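Local coordinates for protein Uly1 (Catenovulum maritimum, PDB 7DRQ) that probably cleaves the algal polysaccharide ulvan as a calcium-binding lyase of polysaccharide lyase family 24, at residues Gly276-Gln290 and Ala337-Trp351. Sequence-based numbering, arbitrary orientation.
Sequences GFQRRFNLPDRFRAQ and ATAKDQVSITGGFDW. With CA (calcium ion), chain E.
Phe287 and Val343 form a single backbone bridge, flanked by Val343 N giving a bond to Arg286 O (2.9 Å) and Val343 O receiving Arg288 N; Asp341 N to Asp285 O and Gln290 N to Ile345 O continue the pairing on either side. Arg286 shows how a side chain can bind a turn-bearing loop by its backbone: NE (3.0 Å) and, less straight, NH2 converge side-on upon Ala337 O, which lies in the guanidinium plane although both nitrogens meet that carbonyl from one face of its own plane. NH2 also reaches Gly331 O, and Val343 CG2 rests against the same guanidinium. With an alanine here, Ala337 O and Gly331 O would probably lose their guanidinium donors and a gap would open beside Val343 CG2. Arg288, extended from CG to NE with CG opposite the backbone N (chi1 178°), carries NH1 to Ser344 OG at 3.0 Å, the hydroxyl oxygen lying in the guanidinium plane at its edge, while Trp368 offers it a cation-pi partner. Farther along, Gln278 CG sits over one face of the Phe349 ring, 4.1 Å from its centroid, and OE1 touches Ile345 CG2; its NE2 is bonded to Gly292 O. Gly276 CA makes a CH-pi contact with Trp351, 3.7 Å from the centroid of the five-membered ring, where a CB would clash. Calcium is bound by Leu283 O, Asp285 OD1, Phe287 O and four waters, one of which donates to Asp341 OD1, a second-shell link across the contact. Asp285 OD1 also accepts from Phe287 N, an Asx turn within the calcium-binding loop between strands 272-280 and 290-298, joined here to the next sheet in a fold consistent with a beta-propeller.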
ATOM      1  N   GLY A 276       5.416   5.809   9.783  1.00 11.68           N
ATOM      2  CA  GLY A 276       5.822   7.139   9.356  1.00 10.57           C
ATOM      3  C   GLY A 276       4.670   7.748   8.591  1.00  8.73           C
ATOM      4  O   GLY A 276       3.947   7.048   7.883  1.00 10.17           O
ATOM      5  N   PHE A 277       4.471   9.053   8.769  1.00  9.84           N
ATOM      6  CA  PHE A 277       3.308   9.645   8.124  1.00 12.02           C
ATOM      7  C   PHE A 277       3.468  11.153   8.017  1.00 11.49           C
ATOM      8  O   PHE A 277       4.337  11.760   8.647  1.00 10.40           O
ATOM      9  CB  PHE A 277       2.004   9.291   8.877  1.00  9.32           C
ATOM     10  CG  PHE A 277       1.928   9.829  10.279  1.00 11.25           C
ATOM     11  CD1 PHE A 277       2.416   9.085  11.346  1.00 11.00           C
ATOM     12  CD2 PHE A 277       1.321  11.059  10.541  1.00 11.23           C
ATOM     13  CE1 PHE A 277       2.334   9.565  12.647  1.00 11.30           C
ATOM     14  CE2 PHE A 277       1.229  11.550  11.852  1.00 13.30           C
ATOM     15  CZ  PHE A 277       1.731  10.797  12.902  1.00 11.80           C
ATOM     16  N   GLN A 278       2.621  11.740   7.174  1.00 10.71           N
ATOM     17  CA  GLN A 278       2.386  13.174   7.138  1.00  8.23           C
ATOM     18  C   GLN A 278       0.924  13.437   7.479  1.00 10.68           C
ATOM     19  O   GLN A 278       0.089  12.535   7.464  1.00 12.31           O
ATOM     20  CB  GLN A 278       2.767  13.761   5.761  1.00 10.89           C
ATOM     21  CG  GLN A 278       4.197  13.369   5.382  1.00  8.80           C
ATOM     22  CD  GLN A 278       4.734  14.095   4.158  1.00 10.38           C
ATOM     23  OE1 GLN A 278       4.454  13.716   3.016  1.00 10.39           O
ATOM     24  NE2 GLN A 278       5.519  15.142   4.392  1.00 10.04           N
ATOM     25  N   ARG A 279       0.618  14.686   7.798  1.00  9.57           N
ATOM     26  CA  ARG A 279      -0.682  15.050   8.343  1.00 10.92           C
ATOM     27  C   ARG A 279      -1.401  15.967   7.359  1.00 12.49           C
ATOM     28  O   ARG A 279      -0.770  16.801   6.710  1.00 12.89           O
ATOM     29  CB  ARG A 279      -0.512  15.742   9.707  1.00 12.11           C
ATOM     30  CG  ARG A 279      -1.724  16.568  10.148  1.00 10.98           C
ATOM     31  CD  ARG A 279      -1.491  17.253  11.505  1.00 11.78           C
ATOM     32  NE  ARG A 279      -0.428  18.252  11.433  1.00 13.68           N
ATOM     33  CZ  ARG A 279       0.214  18.738  12.498  1.00 15.94           C
ATOM     34  NH1 ARG A 279      -0.126  18.325  13.709  1.00 11.95           N
ATOM     35  NH2 ARG A 279       1.156  19.669  12.349  1.00 10.97           N
ATOM     36  N   ARG A 280      -2.715  15.802   7.213  1.00 11.77           N
ATOM     37  CA  ARG A 280      -3.513  16.787   6.499  1.00 10.91           C
ATOM     38  C   ARG A 280      -4.433  17.440   7.514  1.00 11.94           C
ATOM     39  O   ARG A 280      -5.294  16.772   8.093  1.00 11.12           O
ATOM     40  CB  ARG A 280      -4.330  16.193   5.348  1.00 14.01           C
ATOM     41  CG  ARG A 280      -5.064  17.292   4.551  1.00 10.33           C
ATOM     42  CD  ARG A 280      -5.846  16.746   3.347  1.00 13.45           C
ATOM     43  NE  ARG A 280      -4.988  16.078   2.369  1.00 13.08           N
ATOM     44  CZ  ARG A 280      -5.420  15.570   1.218  1.00 16.17           C
ATOM     45  NH1 ARG A 280      -6.695  15.688   0.873  1.00 14.06           N
ATOM     46  NH2 ARG A 280      -4.571  14.953   0.398  1.00 15.49           N
ATOM     47  N   PHE A 281      -4.287  18.711   7.726  1.00 12.19           N
ATOM     48  CA  PHE A 281      -5.096  19.421   8.684  1.00 13.16           C
ATOM     49  C   PHE A 281      -6.291  20.140   8.057  1.00 13.98           C
ATOM     50  O   PHE A 281      -7.185  20.452   8.730  1.00 13.09           O
ATOM     51  CB  PHE A 281      -4.265  20.526   9.371  1.00 12.12           C
ATOM     52  CG  PHE A 281      -3.984  20.324  10.817  1.00 15.73           C
ATOM     53  CD1 PHE A 281      -4.933  19.921  11.679  1.00 15.97           C
ATOM     54  CD2 PHE A 281      -2.740  20.628  11.332  1.00 23.52           C
ATOM     55  CE1 PHE A 281      -4.662  19.748  13.001  1.00 16.73           C
ATOM     56  CE2 PHE A 281      -2.465  20.486  12.673  1.00 27.35           C
ATOM     57  CZ  PHE A 281      -3.448  20.039  13.515  1.00 26.80           C
ATOM     58  N   ASN A 282      -6.215  20.440   6.782  1.00 11.77           N
ATOM     59  CA  ASN A 282      -7.273  21.183   6.106  1.00 11.93           C
ATOM     60  C   ASN A 282      -7.533  22.520   6.775  1.00 13.90           C
ATOM     61  O   ASN A 282      -8.666  23.007   6.789  1.00 14.06           O
ATOM     62  CB  ASN A 282      -8.561  20.375   6.024  1.00 14.53           C
ATOM     63  CG  ASN A 282      -8.346  19.015   5.390  1.00 11.90           C
ATOM     64  OD1 ASN A 282      -8.177  18.905   4.169  1.00 13.79           O
ATOM     65  ND2 ASN A 282      -8.349  17.978   6.218  1.00 12.22           N
ATOM     66  N   LEU A 283      -6.509  23.105   7.345  1.00 14.27           N
ATOM     67  CA  LEU A 283      -6.605  24.502   7.741  1.00 12.46           C
ATOM     68  C   LEU A 283      -6.459  25.399   6.520  1.00 17.65           C
ATOM     69  O   LEU A 283      -5.719  25.071   5.588  1.00 13.70           O
ATOM     70  CB  LEU A 283      -5.509  24.850   8.731  1.00 10.29           C
ATOM     71  CG  LEU A 283      -5.548  24.175  10.088  1.00 11.30           C
ATOM     72  CD1 LEU A 283      -4.150  24.199  10.687  1.00 15.31           C
ATOM     73  CD2 LEU A 283      -6.541  24.913  10.977  1.00 15.71           C
ATOM     74  N   PRO A 284      -7.127  26.555   6.500  1.00 14.42           N
ATOM     75  CA  PRO A 284      -6.852  27.518   5.426  1.00 17.90           C
ATOM     76  C   PRO A 284      -5.502  28.166   5.682  1.00 19.07           C
ATOM     77  O   PRO A 284      -5.390  29.094   6.488  1.00 23.88           O
ATOM     78  CB  PRO A 284      -8.014  28.517   5.528  1.00 13.96           C
ATOM     79  CG  PRO A 284      -8.448  28.444   6.963  1.00 16.67           C
ATOM     80  CD  PRO A 284      -8.126  27.049   7.462  1.00 15.15           C
ATOM     81  N   ASP A 285      -4.462  27.655   5.039  1.00 15.11           N
ATOM     82  CA  ASP A 285      -3.107  28.033   5.390  1.00 14.05           C
ATOM     83  C   ASP A 285      -2.220  27.838   4.167  1.00 15.61           C
ATOM     84  O   ASP A 285      -2.705  27.645   3.050  1.00 15.51           O
ATOM     85  CB  ASP A 285      -2.615  27.229   6.599  1.00 13.44           C
ATOM     86  CG  ASP A 285      -2.571  25.722   6.332  1.00 13.69           C
ATOM     87  OD1 ASP A 285      -2.800  25.294   5.179  1.00 14.30           O
ATOM     88  OD2 ASP A 285      -2.326  24.967   7.288  1.00 15.03           O
ATOM     89  N   ARG A 286      -0.911  27.871   4.386  1.00 14.69           N
ATOM     90  CA  ARG A 286       0.046  27.713   3.300  1.00 14.09           C
ATOM     91  C   ARG A 286       0.090  26.292   2.746  1.00 14.18           C
ATOM     92  O   ARG A 286       0.696  26.081   1.690  1.00 14.71           O
ATOM     93  CB  ARG A 286       1.439  28.103   3.782  1.00 14.88           C
ATOM     94  CG  ARG A 286       1.957  27.200   4.894  1.00 15.12           C
ATOM     95  CD  ARG A 286       3.215  27.740   5.557  1.00 18.06           C
ATOM     96  NE  ARG A 286       4.370  27.786   4.659  1.00 16.90           N
ATOM     97  CZ  ARG A 286       5.588  27.397   5.017  1.00 15.62           C
ATOM     98  NH1 ARG A 286       5.804  26.931   6.249  1.00 17.88           N
ATOM     99  NH2 ARG A 286       6.593  27.484   4.163  1.00 14.14           N
ATOM    100  N   PHE A 287      -0.526  25.321   3.417  1.00 13.73           N
ATOM    101  CA  PHE A 287      -0.410  23.910   3.034  1.00 11.65           C
ATOM    102  C   PHE A 287      -1.620  23.513   2.188  1.00 12.35           C
ATOM    103  O   PHE A 287      -2.734  23.391   2.697  1.00 11.84           O
ATOM    104  CB  PHE A 287      -0.270  23.029   4.274  1.00 15.29           C
ATOM    105  CG  PHE A 287       0.989  23.293   5.046  1.00 15.08           C
ATOM    106  CD1 PHE A 287       2.224  22.881   4.547  1.00 14.52           C
ATOM    107  CD2 PHE A 287       0.952  23.984   6.248  1.00 13.84           C
ATOM    108  CE1 PHE A 287       3.392  23.137   5.251  1.00 15.77           C
ATOM    109  CE2 PHE A 287       2.122  24.255   6.950  1.00 13.57           C
ATOM    110  CZ  PHE A 287       3.339  23.840   6.452  1.00 12.70           C
ATOM    111  N   ARG A 288      -1.395  23.327   0.889  1.00 14.22           N
ATOM    112  CA  ARG A 288      -2.465  22.896  -0.008  1.00 14.44           C
ATOM    113  C   ARG A 288      -3.058  21.568   0.438  1.00 13.91           C
ATOM    114  O   ARG A 288      -4.266  21.337   0.298  1.00 13.70           O
ATOM    115  CB  ARG A 288      -1.918  22.775  -1.428  1.00 14.25           C
ATOM    116  CG  ARG A 288      -2.925  22.298  -2.441  1.00 14.99           C
ATOM    117  CD  ARG A 288      -2.292  22.289  -3.834  1.00 18.91           C
ATOM    118  NE  ARG A 288      -3.192  21.707  -4.821  1.00 22.64           N
ATOM    119  CZ  ARG A 288      -2.879  20.698  -5.623  1.00 28.12           C
ATOM    120  NH1 ARG A 288      -1.675  20.146  -5.569  1.00 26.84           N
ATOM    121  NH2 ARG A 288      -3.770  20.249  -6.496  1.00 29.98           N
ATOM    122  N   ALA A 289      -2.218  20.676   0.961  1.00 15.33           N
ATOM    123  CA  ALA A 289      -2.656  19.351   1.376  1.00 13.66           C
ATOM    124  C   ALA A 289      -1.944  18.968   2.661  1.00 14.22           C
ATOM    125  O   ALA A 289      -2.265  19.507   3.724  1.00 12.48           O
ATOM    126  CB  ALA A 289      -2.413  18.329   0.263  1.00 14.01           C
ATOM    127  N   GLN A 290      -0.941  18.088   2.586  1.00 12.28           N
ATOM    128  CA  GLN A 290      -0.320  17.627   3.828  1.00 13.30           C
ATOM    129  C   GLN A 290       0.668  18.648   4.387  1.00 12.13           C
ATOM    130  O   GLN A 290       1.127  19.572   3.703  1.00 13.12           O
ATOM    131  CB  GLN A 290       0.386  16.279   3.616  1.00 10.63           C
ATOM    132  CG  GLN A 290      -0.521  15.048   3.654  1.00 10.58           C
ATOM    133  CD  GLN A 290      -1.276  14.829   2.370  1.00 14.69           C
ATOM    134  OE1 GLN A 290      -2.377  15.353   2.177  1.00 12.44           O
ATOM    135  NE2 GLN A 290      -0.694  14.029   1.463  1.00 16.01           N
ATOM    136  N   ALA A 337       7.491  30.424   1.077  1.00 19.63           N
ATOM    137  CA  ALA A 337       6.246  30.055   0.408  1.00 17.40           C
ATOM    138  C   ALA A 337       5.133  30.088   1.446  1.00 20.07           C
ATOM    139  O   ALA A 337       4.701  29.062   1.977  1.00 17.84           O
ATOM    140  CB  ALA A 337       6.370  28.686  -0.254  1.00 16.35           C
ATOM    141  N   THR A 338       4.665  31.312   1.734  1.00 19.69           N
ATOM    142  CA  THR A 338       3.709  31.566   2.812  1.00 22.78           C
ATOM    143  C   THR A 338       2.296  31.858   2.335  1.00 17.95           C
ATOM    144  O   THR A 338       1.393  31.974   3.176  1.00 20.18           O
ATOM    145  CB  THR A 338       4.159  32.763   3.663  1.00 23.19           C
ATOM    146  OG1 THR A 338       4.506  33.849   2.794  1.00 22.51           O
ATOM    147  CG2 THR A 338       5.354  32.400   4.520  1.00 26.22           C
ATOM    148  N   ALA A 339       2.085  32.038   1.036  1.00 17.51           N
ATOM    149  CA  ALA A 339       0.745  32.314   0.547  1.00 19.76           C
ATOM    150  C   ALA A 339      -0.114  31.067   0.659  1.00 18.16           C
ATOM    151  O   ALA A 339       0.380  29.947   0.827  1.00 16.55           O
ATOM    152  CB  ALA A 339       0.779  32.808  -0.903  1.00 18.11           C
ATOM    153  N   LYS A 340      -1.425  31.271   0.586  1.00 18.25           N
ATOM    154  CA  LYS A 340      -2.334  30.136   0.695  1.00 20.49           C
ATOM    155  C   LYS A 340      -1.978  29.068  -0.322  1.00 20.03           C
ATOM    156  O   LYS A 340      -1.739  29.363  -1.497  1.00 19.23           O
ATOM    157  CB  LYS A 340      -3.779  30.577   0.514  1.00 22.90           C
ATOM    158  CG  LYS A 340      -4.274  31.384   1.657  1.00 31.93           C
ATOM    159  CD  LYS A 340      -4.284  30.582   2.950  1.00 32.04           C
ATOM    160  CE  LYS A 340      -4.592  31.492   4.104  1.00 29.98           C
ATOM    161  NZ  LYS A 340      -5.901  32.157   3.835  1.00 34.88           N
ATOM    162  N   ASP A 341      -1.916  27.830   0.156  1.00 18.77           N
ATOM    163  CA  ASP A 341      -1.695  26.634  -0.654  1.00 16.55           C
ATOM    164  C   ASP A 341      -0.344  26.610  -1.366  1.00 15.95           C
ATOM    165  O   ASP A 341      -0.124  25.740  -2.212  1.00 15.04           O
ATOM    166  CB  ASP A 341      -2.818  26.452  -1.681  1.00 17.60           C
ATOM    167  CG  ASP A 341      -4.161  26.207  -1.029  1.00 19.57           C
ATOM    168  OD1 ASP A 341      -4.177  25.857   0.168  1.00 20.46           O
ATOM    169  OD2 ASP A 341      -5.193  26.363  -1.713  1.00 25.26           O
ATOM    170  N   GLN A 342       0.586  27.508  -1.023  1.00 16.06           N
ATOM    171  CA  GLN A 342       1.852  27.587  -1.762  1.00 16.50           C
ATOM    172  C   GLN A 342       2.776  26.396  -1.506  1.00 15.34           C
ATOM    173  O   GLN A 342       3.653  26.128  -2.330  1.00 15.10           O
ATOM    174  CB  GLN A 342       2.597  28.885  -1.427  1.00 15.09           C
ATOM    175  CG  GLN A 342       3.584  29.332  -2.526  1.00 18.10           C
ATOM    176  CD  GLN A 342       4.206  30.697  -2.262  1.00 17.81           C
ATOM    177  OE1 GLN A 342       3.725  31.460  -1.428  1.00 18.66           O
ATOM    178  NE2 GLN A 342       5.293  31.004  -2.977  1.00 18.33           N
ATOM    179  N   VAL A 343       2.622  25.692  -0.385  1.00 12.90           N
ATOM    180  CA  VAL A 343       3.363  24.459  -0.121  1.00 13.13           C
ATOM    181  C   VAL A 343       2.420  23.299  -0.394  1.00 15.19           C
ATOM    182  O   VAL A 343       1.435  23.105   0.331  1.00 12.97           O
ATOM    183  CB  VAL A 343       3.893  24.391   1.314  1.00 13.80           C
ATOM    184  CG1 VAL A 343       4.721  23.093   1.514  1.00 12.81           C
ATOM    185  CG2 VAL A 343       4.709  25.623   1.662  1.00 14.56           C
ATOM    186  N   SER A 344       2.725  22.509  -1.422  1.00 13.16           N
ATOM    187  CA  SER A 344       1.845  21.442  -1.866  1.00 13.66           C
ATOM    188  C   SER A 344       2.571  20.123  -1.627  1.00 13.17           C
ATOM    189  O   SER A 344       3.562  19.820  -2.302  1.00 13.64           O
ATOM    190  CB  SER A 344       1.457  21.614  -3.335  1.00 13.61           C
ATOM    191  OG  SER A 344       0.669  20.523  -3.783  1.00 15.02           O
ATOM    192  N   ILE A 345       2.097  19.369  -0.638  1.00 13.88           N
ATOM    193  CA  ILE A 345       2.619  18.049  -0.311  1.00 12.44           C
ATOM    194  C   ILE A 345       1.486  17.064  -0.543  1.00 13.33           C
ATOM    195  O   ILE A 345       0.519  17.033   0.230  1.00 13.80           O
ATOM    196  CB  ILE A 345       3.128  17.973   1.133  1.00 12.75           C
ATOM    197  CG1 ILE A 345       4.251  18.992   1.360  1.00 12.51           C
ATOM    198  CG2 ILE A 345       3.585  16.554   1.468  1.00 12.57           C
ATOM    199  CD1 ILE A 345       4.550  19.209   2.841  1.00 11.51           C
ATOM    200  N   THR A 346       1.608  16.237  -1.588  1.00 13.70           N
ATOM    201  CA  THR A 346       0.532  15.339  -1.978  1.00 11.41           C
ATOM    202  C   THR A 346       0.982  13.895  -2.143  1.00 15.46           C
ATOM    203  O   THR A 346       0.150  13.035  -2.435  1.00 18.42           O
ATOM    204  CB  THR A 346      -0.119  15.816  -3.291  1.00 13.53           C
ATOM    205  OG1 THR A 346       0.894  16.040  -4.274  1.00 15.26           O
ATOM    206  CG2 THR A 346      -0.880  17.122  -3.057  1.00 13.65           C
ATOM    207  N   GLY A 347       2.263  13.606  -1.967  1.00 16.94           N
ATOM    208  CA  GLY A 347       2.761  12.262  -2.163  1.00 15.23           C
ATOM    209  C   GLY A 347       4.270  12.271  -2.067  1.00 15.14           C
ATOM    210  O   GLY A 347       4.874  13.268  -1.672  1.00 12.66           O
ATOM    211  N   GLY A 348       4.866  11.141  -2.439  1.00 12.68           N
ATOM    212  CA  GLY A 348       6.309  11.052  -2.401  1.00 12.75           C
ATOM    213  C   GLY A 348       6.898  10.798  -1.033  1.00 10.11           C
ATOM    214  O   GLY A 348       8.111  10.956  -0.859  1.00 13.46           O
ATOM    215  N   PHE A 349       6.094  10.403  -0.055  1.00 10.78           N
ATOM    216  CA  PHE A 349       6.600  10.192   1.294  1.00  9.08           C
ATOM    217  C   PHE A 349       6.867   8.713   1.530  1.00 11.86           C
ATOM    218  O   PHE A 349       6.053   7.858   1.165  1.00 12.47           O
ATOM    219  CB  PHE A 349       5.618  10.700   2.349  1.00 12.23           C
ATOM    220  CG  PHE A 349       6.019  10.329   3.739  1.00  9.54           C
ATOM    221  CD1 PHE A 349       7.065  10.992   4.364  1.00  9.30           C
ATOM    222  CD2 PHE A 349       5.402   9.271   4.406  1.00 10.58           C
ATOM    223  CE1 PHE A 349       7.454  10.640   5.660  1.00 10.41           C
ATOM    224  CE2 PHE A 349       5.798   8.910   5.689  1.00 11.98           C
ATOM    225  CZ  PHE A 349       6.818   9.596   6.317  1.00 10.96           C
ATOM    226  N   ASP A 350       8.008   8.415   2.145  1.00  9.67           N
ATOM    227  CA  ASP A 350       8.298   7.042   2.538  1.00 10.04           C
ATOM    228  C   ASP A 350       9.355   7.075   3.628  1.00 12.10           C
ATOM    229  O   ASP A 350       9.970   8.111   3.887  1.00 11.95           O
ATOM    230  CB  ASP A 350       8.754   6.195   1.343  1.00  9.93           C
ATOM    231  CG  ASP A 350       8.563   4.702   1.580  1.00 14.55           C
ATOM    232  OD1 ASP A 350       7.862   4.330   2.549  1.00 12.61           O
ATOM    233  OD2 ASP A 350       9.121   3.905   0.797  1.00 12.77           O
ATOM    234  N   TRP A 351       9.570   5.916   4.257  1.00 11.22           N
ATOM    235  CA  TRP A 351      10.505   5.803   5.368  1.00  9.25           C
ATOM    236  C   TRP A 351      10.935   4.347   5.496  1.00 10.76           C
ATOM    237  O   TRP A 351      10.274   3.437   4.993  1.00 12.34           O
ATOM    238  CB  TRP A 351       9.877   6.293   6.679  1.00 12.26           C
ATOM    239  CG  TRP A 351       8.736   5.439   7.069  1.00 10.77           C
ATOM    240  CD1 TRP A 351       7.449   5.531   6.624  1.00 10.54           C
ATOM    241  CD2 TRP A 351       8.784   4.308   7.941  1.00  9.12           C
ATOM    242  NE1 TRP A 351       6.685   4.534   7.186  1.00 11.09           N
ATOM    243  CE2 TRP A 351       7.482   3.769   7.997  1.00 12.86           C
ATOM    244  CE3 TRP A 351       9.803   3.699   8.681  1.00  9.29           C
ATOM    245  CZ2 TRP A 351       7.169   2.649   8.774  1.00 10.53           C
ATOM    246  CZ3 TRP A 351       9.496   2.584   9.448  1.00 11.74           C
ATOM    247  CH2 TRP A 351       8.185   2.070   9.489  1.00 11.41           C
TER
HETATM  248 CA    CA E 603      -4.413  23.641   4.293  1.00 30.00          CA
HETATM  249  O   HOH W   1       6.105  13.922   0.697  1.00 14.22           O
HETATM  250  O   HOH W   2      -4.596  21.152   3.992  1.00 14.50           O
HETATM  251  O   HOH W   3      -3.607  22.678   6.423  1.00 13.94           O
HETATM  252  O   HOH W   4      -4.918  25.587   2.731  1.00 16.29           O
HETATM  253  O   HOH W   5       0.553  20.690   1.416  1.00 14.73           O
HETATM  254  O   HOH W   6      -2.244  13.352  -1.126  1.00 21.89           O
HETATM  255  O   HOH W   7      -6.523  23.159   3.484  1.00 16.39           O